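Local coordinates for protein cytochrome c XoxG (Methylobacterium extorquens, PDB 6ONQ) that binds a covalently attached heme c and probably transfers electrons in lanthanide-dependent methanol oxidation, at residues 81-95 with 149-163. Residues are numbered along the deposited sequence; the frame is centred on the assembly and turned at random.
Sequences DWFTYSGYRRYHAEC and NKNVMCYANDLYVYL. With HEC (heme c), chain B.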
# COMPACT_ATOMS: atom_id res chain seq x y z
N ASP A 81 9.01 -5.27 1.34
CA ASP A 81 9.73 -4.13 0.80
C ASP A 81 9.50 -2.90 1.67
O ASP A 81 8.60 -2.87 2.52
CB ASP A 81 9.31 -3.85 -0.65
CG ASP A 81 7.98 -3.07 -0.75
OD1 ASP A 81 6.90 -3.65 -0.47
OD2 ASP A 81 8.01 -1.88 -1.15
N TRP A 82 10.30 -1.87 1.43
CA TRP A 82 10.26 -0.69 2.29
C TRP A 82 8.87 -0.06 2.29
O TRP A 82 8.32 0.25 3.35
CB TRP A 82 11.31 0.33 1.85
CG TRP A 82 11.10 1.63 2.54
CD1 TRP A 82 10.64 2.78 1.99
CD2 TRP A 82 11.32 1.90 3.93
NE1 TRP A 82 10.56 3.77 2.95
CE2 TRP A 82 10.97 3.24 4.15
CE3 TRP A 82 11.77 1.13 5.01
CZ2 TRP A 82 11.06 3.84 5.40
CZ3 TRP A 82 11.86 1.72 6.25
CH2 TRP A 82 11.51 3.07 6.44
N PHE A 83 8.29 0.13 1.11
CA PHE A 83 7.06 0.91 1.03
C PHE A 83 5.87 0.18 1.62
O PHE A 83 4.94 0.82 2.11
CB PHE A 83 6.79 1.32 -0.41
CG PHE A 83 7.73 2.37 -0.90
CD1 PHE A 83 9.04 2.04 -1.22
CD2 PHE A 83 7.34 3.68 -0.99
CE1 PHE A 83 9.92 3.01 -1.65
CE2 PHE A 83 8.21 4.67 -1.42
CZ PHE A 83 9.50 4.33 -1.74
N THR A 84 5.88 -1.15 1.62
CA THR A 84 4.84 -1.85 2.37
C THR A 84 4.99 -1.57 3.86
O THR A 84 4.01 -1.24 4.55
CB THR A 84 4.86 -3.35 2.09
OG1 THR A 84 4.65 -3.58 0.69
CG2 THR A 84 3.77 -4.04 2.87
N TYR A 85 6.21 -1.69 4.39
CA TYR A 85 6.46 -1.36 5.79
C TYR A 85 6.06 0.09 6.09
O TYR A 85 5.25 0.35 6.98
CB TYR A 85 7.94 -1.60 6.12
CG TYR A 85 8.39 -1.09 7.48
CD1 TYR A 85 8.17 -1.84 8.64
CD2 TYR A 85 9.03 0.13 7.61
CE1 TYR A 85 8.58 -1.38 9.88
CE2 TYR A 85 9.44 0.61 8.85
CZ TYR A 85 9.21 -0.15 9.98
OH TYR A 85 9.62 0.32 11.21
N SER A 86 6.60 1.03 5.31
CA SER A 86 6.33 2.44 5.57
C SER A 86 4.85 2.76 5.45
O SER A 86 4.30 3.51 6.27
CB SER A 86 7.15 3.30 4.61
OG SER A 86 6.77 4.66 4.70
N GLY A 87 4.18 2.21 4.43
CA GLY A 87 2.77 2.47 4.24
C GLY A 87 1.88 1.95 5.35
O GLY A 87 0.86 2.56 5.67
N TYR A 88 2.25 0.81 5.96
CA TYR A 88 1.54 0.36 7.15
C TYR A 88 1.53 1.45 8.22
O TYR A 88 0.48 1.81 8.75
CB TYR A 88 2.17 -0.93 7.71
CG TYR A 88 1.54 -1.41 9.01
CD1 TYR A 88 1.91 -0.87 10.24
CD2 TYR A 88 0.57 -2.41 9.02
CE1 TYR A 88 1.33 -1.30 11.43
CE2 TYR A 88 -0.02 -2.85 10.21
CZ TYR A 88 0.37 -2.29 11.41
OH TYR A 88 -0.20 -2.70 12.61
N ARG A 89 2.71 2.00 8.51
CA ARG A 89 2.79 2.96 9.61
C ARG A 89 2.00 4.22 9.29
O ARG A 89 1.24 4.71 10.14
CB ARG A 89 4.25 3.25 9.93
CG ARG A 89 4.95 2.06 10.61
CD ARG A 89 6.44 2.27 10.88
NE ARG A 89 7.09 3.06 9.84
CZ ARG A 89 7.64 4.25 10.05
NH1 ARG A 89 7.62 4.78 11.27
NH2 ARG A 89 8.22 4.91 9.05
N ARG A 90 2.13 4.73 8.07
CA ARG A 90 1.35 5.90 7.69
C ARG A 90 -0.15 5.61 7.76
O ARG A 90 -0.94 6.49 8.11
CB ARG A 90 1.75 6.35 6.29
CG ARG A 90 3.23 6.60 6.17
CD ARG A 90 3.61 7.85 6.94
NE ARG A 90 5.06 7.96 7.11
CZ ARG A 90 5.67 8.98 7.71
NH1 ARG A 90 6.99 9.00 7.81
NH2 ARG A 90 4.95 9.98 8.21
N TYR A 91 -0.55 4.38 7.42
CA TYR A 91 -1.97 4.03 7.49
C TYR A 91 -2.48 4.06 8.92
O TYR A 91 -3.51 4.68 9.21
CB TYR A 91 -2.21 2.65 6.89
CG TYR A 91 -3.65 2.23 7.00
CD1 TYR A 91 -4.59 2.66 6.07
CD2 TYR A 91 -4.08 1.43 8.03
CE1 TYR A 91 -5.91 2.29 6.17
CE2 TYR A 91 -5.41 1.05 8.14
CZ TYR A 91 -6.31 1.48 7.21
OH TYR A 91 -7.63 1.11 7.34
N HIS A 92 -1.77 3.37 9.82
CA HIS A 92 -2.13 3.38 11.24
C HIS A 92 -2.20 4.80 11.79
O HIS A 92 -3.11 5.15 12.55
CB HIS A 92 -1.12 2.54 12.01
CG HIS A 92 -1.41 2.41 13.48
ND1 HIS A 92 -1.24 3.46 14.36
CD2 HIS A 92 -1.86 1.36 14.21
CE1 HIS A 92 -1.57 3.06 15.58
NE2 HIS A 92 -1.95 1.79 15.51
N ALA A 93 -1.24 5.64 11.40
CA ALA A 93 -1.22 7.03 11.84
C ALA A 93 -2.43 7.80 11.34
O ALA A 93 -3.21 8.36 12.13
CB ALA A 93 0.07 7.71 11.36
N GLU A 94 -2.63 7.83 10.02
CA GLU A 94 -3.52 8.81 9.43
C GLU A 94 -4.84 8.26 8.91
O GLU A 94 -5.69 9.06 8.52
CB GLU A 94 -2.80 9.56 8.29
CG GLU A 94 -1.52 10.30 8.70
CD GLU A 94 -1.72 11.81 8.92
OE1 GLU A 94 -0.70 12.52 9.12
OE2 GLU A 94 -2.88 12.28 8.90
N CYS A 95 -5.04 6.94 8.89
CA CYS A 95 -6.25 6.42 8.24
C CYS A 95 -7.01 5.41 9.09
O CYS A 95 -8.23 5.29 8.97
CB CYS A 95 -5.92 5.75 6.90
SG CYS A 95 -4.69 6.53 5.86
N ASN A 149 -1.93 18.17 2.75
CA ASN A 149 -1.31 17.53 3.91
C ASN A 149 -0.09 16.73 3.45
O ASN A 149 -0.19 15.55 3.10
CB ASN A 149 -2.35 16.65 4.60
CG ASN A 149 -1.87 16.09 5.91
OD1 ASN A 149 -0.71 16.23 6.28
ND2 ASN A 149 -2.78 15.42 6.62
N LYS A 150 1.07 17.39 3.47
CA LYS A 150 2.29 16.77 2.95
C LYS A 150 2.74 15.60 3.81
O LYS A 150 3.47 14.74 3.32
CB LYS A 150 3.41 17.82 2.81
CG LYS A 150 3.01 19.12 2.09
CD LYS A 150 1.92 18.87 1.02
CE LYS A 150 1.13 20.13 0.68
NZ LYS A 150 1.90 21.10 -0.15
N ASN A 151 2.31 15.53 5.06
CA ASN A 151 2.60 14.36 5.87
C ASN A 151 1.80 13.14 5.43
O ASN A 151 2.08 12.02 5.87
CB ASN A 151 2.33 14.65 7.34
CG ASN A 151 3.51 15.28 8.03
OD1 ASN A 151 4.52 14.62 8.25
ND2 ASN A 151 3.40 16.57 8.37
N VAL A 152 0.79 13.33 4.58
CA VAL A 152 0.08 12.24 3.95
C VAL A 152 0.45 12.11 2.48
O VAL A 152 0.83 11.04 2.03
CB VAL A 152 -1.44 12.40 4.14
CG1 VAL A 152 -2.17 11.28 3.43
CG2 VAL A 152 -1.76 12.36 5.60
N MET A 153 0.37 13.21 1.73
CA MET A 153 0.56 13.11 0.29
C MET A 153 1.95 12.61 -0.07
O MET A 153 2.11 11.91 -1.08
CB MET A 153 0.31 14.46 -0.38
CG MET A 153 -1.14 14.90 -0.33
SD MET A 153 -2.32 13.62 -0.80
CE MET A 153 -1.98 13.46 -2.55
N CYS A 154 2.97 12.94 0.72
CA CYS A 154 4.31 12.48 0.38
C CYS A 154 4.49 11.00 0.61
O CYS A 154 5.53 10.46 0.23
CB CYS A 154 5.36 13.25 1.20
SG CYS A 154 5.34 15.03 0.92
N TYR A 155 3.53 10.34 1.24
CA TYR A 155 3.56 8.90 1.43
C TYR A 155 2.40 8.22 0.72
O TYR A 155 1.99 7.13 1.12
CB TYR A 155 3.58 8.59 2.92
CG TYR A 155 4.71 9.32 3.62
CD1 TYR A 155 6.01 8.85 3.55
CD2 TYR A 155 4.47 10.51 4.30
CE1 TYR A 155 7.04 9.52 4.16
CE2 TYR A 155 5.50 11.19 4.91
CZ TYR A 155 6.79 10.69 4.85
OH TYR A 155 7.81 11.37 5.46
N ALA A 156 1.88 8.85 -0.33
CA ALA A 156 0.76 8.30 -1.08
C ALA A 156 1.12 6.96 -1.71
O ALA A 156 0.31 6.02 -1.69
CB ALA A 156 0.33 9.28 -2.16
N ASN A 157 2.32 6.84 -2.29
CA ASN A 157 2.75 5.57 -2.85
C ASN A 157 2.89 4.51 -1.76
O ASN A 157 2.58 3.34 -1.98
CB ASN A 157 4.06 5.73 -3.60
CG ASN A 157 3.90 6.54 -4.87
OD1 ASN A 157 2.79 6.82 -5.32
ND2 ASN A 157 5.03 6.92 -5.47
N ASP A 158 3.37 4.91 -0.58
CA ASP A 158 3.47 3.97 0.52
C ASP A 158 2.09 3.42 0.90
O ASP A 158 1.91 2.21 1.06
CB ASP A 158 4.13 4.65 1.72
CG ASP A 158 5.44 5.33 1.35
OD1 ASP A 158 5.51 5.98 0.28
OD2 ASP A 158 6.41 5.22 2.15
N LEU A 159 1.10 4.30 1.01
CA LEU A 159 -0.24 3.84 1.36
C LEU A 159 -0.81 2.93 0.28
O LEU A 159 -1.43 1.91 0.59
CB LEU A 159 -1.14 5.04 1.60
CG LEU A 159 -0.70 5.84 2.83
CD1 LEU A 159 -1.18 7.29 2.76
CD2 LEU A 159 -1.20 5.16 4.09
N TYR A 160 -0.57 3.27 -1.00
CA TYR A 160 -1.06 2.45 -2.11
C TYR A 160 -0.45 1.06 -2.07
O TYR A 160 -1.16 0.05 -2.16
CB TYR A 160 -0.76 3.13 -3.44
CG TYR A 160 -1.26 2.34 -4.63
CD1 TYR A 160 -2.62 2.23 -4.89
CD2 TYR A 160 -0.38 1.69 -5.49
CE1 TYR A 160 -3.09 1.50 -5.96
CE2 TYR A 160 -0.84 0.95 -6.57
CZ TYR A 160 -2.20 0.86 -6.80
OH TYR A 160 -2.68 0.14 -7.87
N VAL A 161 0.87 0.99 -1.94
CA VAL A 161 1.57 -0.29 -1.95
C VAL A 161 1.06 -1.20 -0.84
O VAL A 161 0.67 -2.35 -1.08
CB VAL A 161 3.09 -0.06 -1.84
CG1 VAL A 161 3.79 -1.35 -1.57
CG2 VAL A 161 3.61 0.57 -3.11
N TYR A 162 1.05 -0.71 0.40
CA TYR A 162 0.57 -1.50 1.52
C TYR A 162 -0.88 -1.96 1.31
O TYR A 162 -1.21 -3.14 1.49
CB TYR A 162 0.70 -0.68 2.81
CG TYR A 162 -0.10 -1.25 3.94
CD1 TYR A 162 0.22 -2.48 4.46
CD2 TYR A 162 -1.20 -0.59 4.45
CE1 TYR A 162 -0.51 -3.03 5.47
CE2 TYR A 162 -1.94 -1.14 5.47
CZ TYR A 162 -1.58 -2.36 5.97
OH TYR A 162 -2.29 -2.95 6.99
N LEU A 163 -1.77 -1.04 0.95
CA LEU A 163 -3.16 -1.43 0.77
C LEU A 163 -3.34 -2.32 -0.46
O LEU A 163 -4.29 -3.10 -0.53
CB LEU A 163 -4.04 -0.20 0.68
CG LEU A 163 -4.33 0.63 1.92
CD1 LEU A 163 -4.97 1.95 1.50
CD2 LEU A 163 -5.22 -0.15 2.89
FE HEC B . -10.89 7.58 3.52
CHA HEC B . -13.35 6.60 1.31
CHB HEC B . -8.59 6.12 1.56
CHC HEC B . -8.40 8.65 5.62
CHD HEC B . -13.27 8.54 5.78
NA HEC B . -10.98 6.52 1.79
C1A HEC B . -12.05 6.29 0.97
C2A HEC B . -11.57 5.71 -0.27
C3A HEC B . -10.25 5.59 -0.18
C4A HEC B . -9.87 6.10 1.10
CMA HEC B . -9.26 5.02 -1.21
CAA HEC B . -12.43 5.29 -1.47
CBA HEC B . -13.20 4.06 -1.03
CGA HEC B . -13.91 3.41 -2.18
O1A HEC B . -14.59 4.11 -2.96
O2A HEC B . -13.79 2.16 -2.29
NB HEC B . -8.89 7.44 3.61
C1B HEC B . -8.15 6.76 2.67
C2B HEC B . -6.76 6.83 3.02
C3B HEC B . -6.65 7.53 4.14
C4B HEC B . -8.00 7.92 4.54
CMB HEC B . -5.58 6.23 2.23
CAB HEC B . -5.25 7.79 4.76
CBB HEC B . -4.99 8.82 5.54
NC HEC B . -10.86 8.42 5.39
C1C HEC B . -9.71 8.85 6.03
C2C HEC B . -10.13 9.55 7.23
C3C HEC B . -11.46 9.52 7.30
C4C HEC B . -11.96 8.81 6.13
CMC HEC B . -9.20 10.20 8.27
CAC HEC B . -12.26 10.19 8.46
CBC HEC B . -13.35 9.61 8.95
ND HEC B . -12.91 7.55 3.54
C1D HEC B . -13.71 8.03 4.57
C2D HEC B . -15.09 7.92 4.13
C3D HEC B . -15.11 7.40 2.90
C4D HEC B . -13.74 7.14 2.51
CMD HEC B . -16.35 8.33 4.92
CAD HEC B . -16.36 7.09 2.06
CBD HEC B . -16.71 8.23 1.12
CGD HEC B . -17.93 7.85 0.32
O1D HEC B . -18.67 6.93 0.75
O2D HEC B . -18.17 8.45 -0.76
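The guanidinium of Arg90 lies flat over one face of the Tyr155 ring, the two planes only 6° apart, with Arg90 CZ 3.6 Å from the ring centroid, a stacked cation-pi pair. A bend at chi2 folds the arginine chain so that CD also rests on the ring as a CH-pi contact. The phenol OH of Tyr155 is hydrogen-bonded to Glu190, whose carboxylate forms a weak, long ion pair with Arg90 as well. A leucine in place of Tyr155 would probably leave the guanidinium without its flat aromatic support and Glu190 without its phenol partner. One turn back, Ser86 OG donates to Asp158 OD2, 2.6 Å away, which accepts on its anti lone pair, on the side away from OD1, while Asp158 OD1 meets the edge of the Phe83 ring. At the crossing the helices come very close: Gly87 CA sits 3.3 Å from Asp158 O in a CA-H...O contact, where a side chain would clash with that carbonyl. Tyr162, its ring turned toward helix 82-94 by a CG anti to the backbone N (chi1 165°), enters as a knob among Thr84, Gly87, Tyr88 and Tyr91. Tyr88 CA stands 3.9 Å above the centre of its ring, and the Tyr88 ring turns an edge to the same ring in an offset edge-to-face pair. Leu159 CD2 packs against Tyr91 CB and lies near Cys95 SG, which is bonded covalently to the heme vinyl-derived carbon CAB. Farther along, Val152 CG2 packs against the carboxylate end of Glu94. Helices 82-94 and 156-163, with axes 7.2 Å apart and crossing at -101°, form the nearly perpendicular pair of N- and C-terminal helices of the cytochrome c domain, characteristic of the class I fold, the first of them ending at Cys95, where the heme is attached.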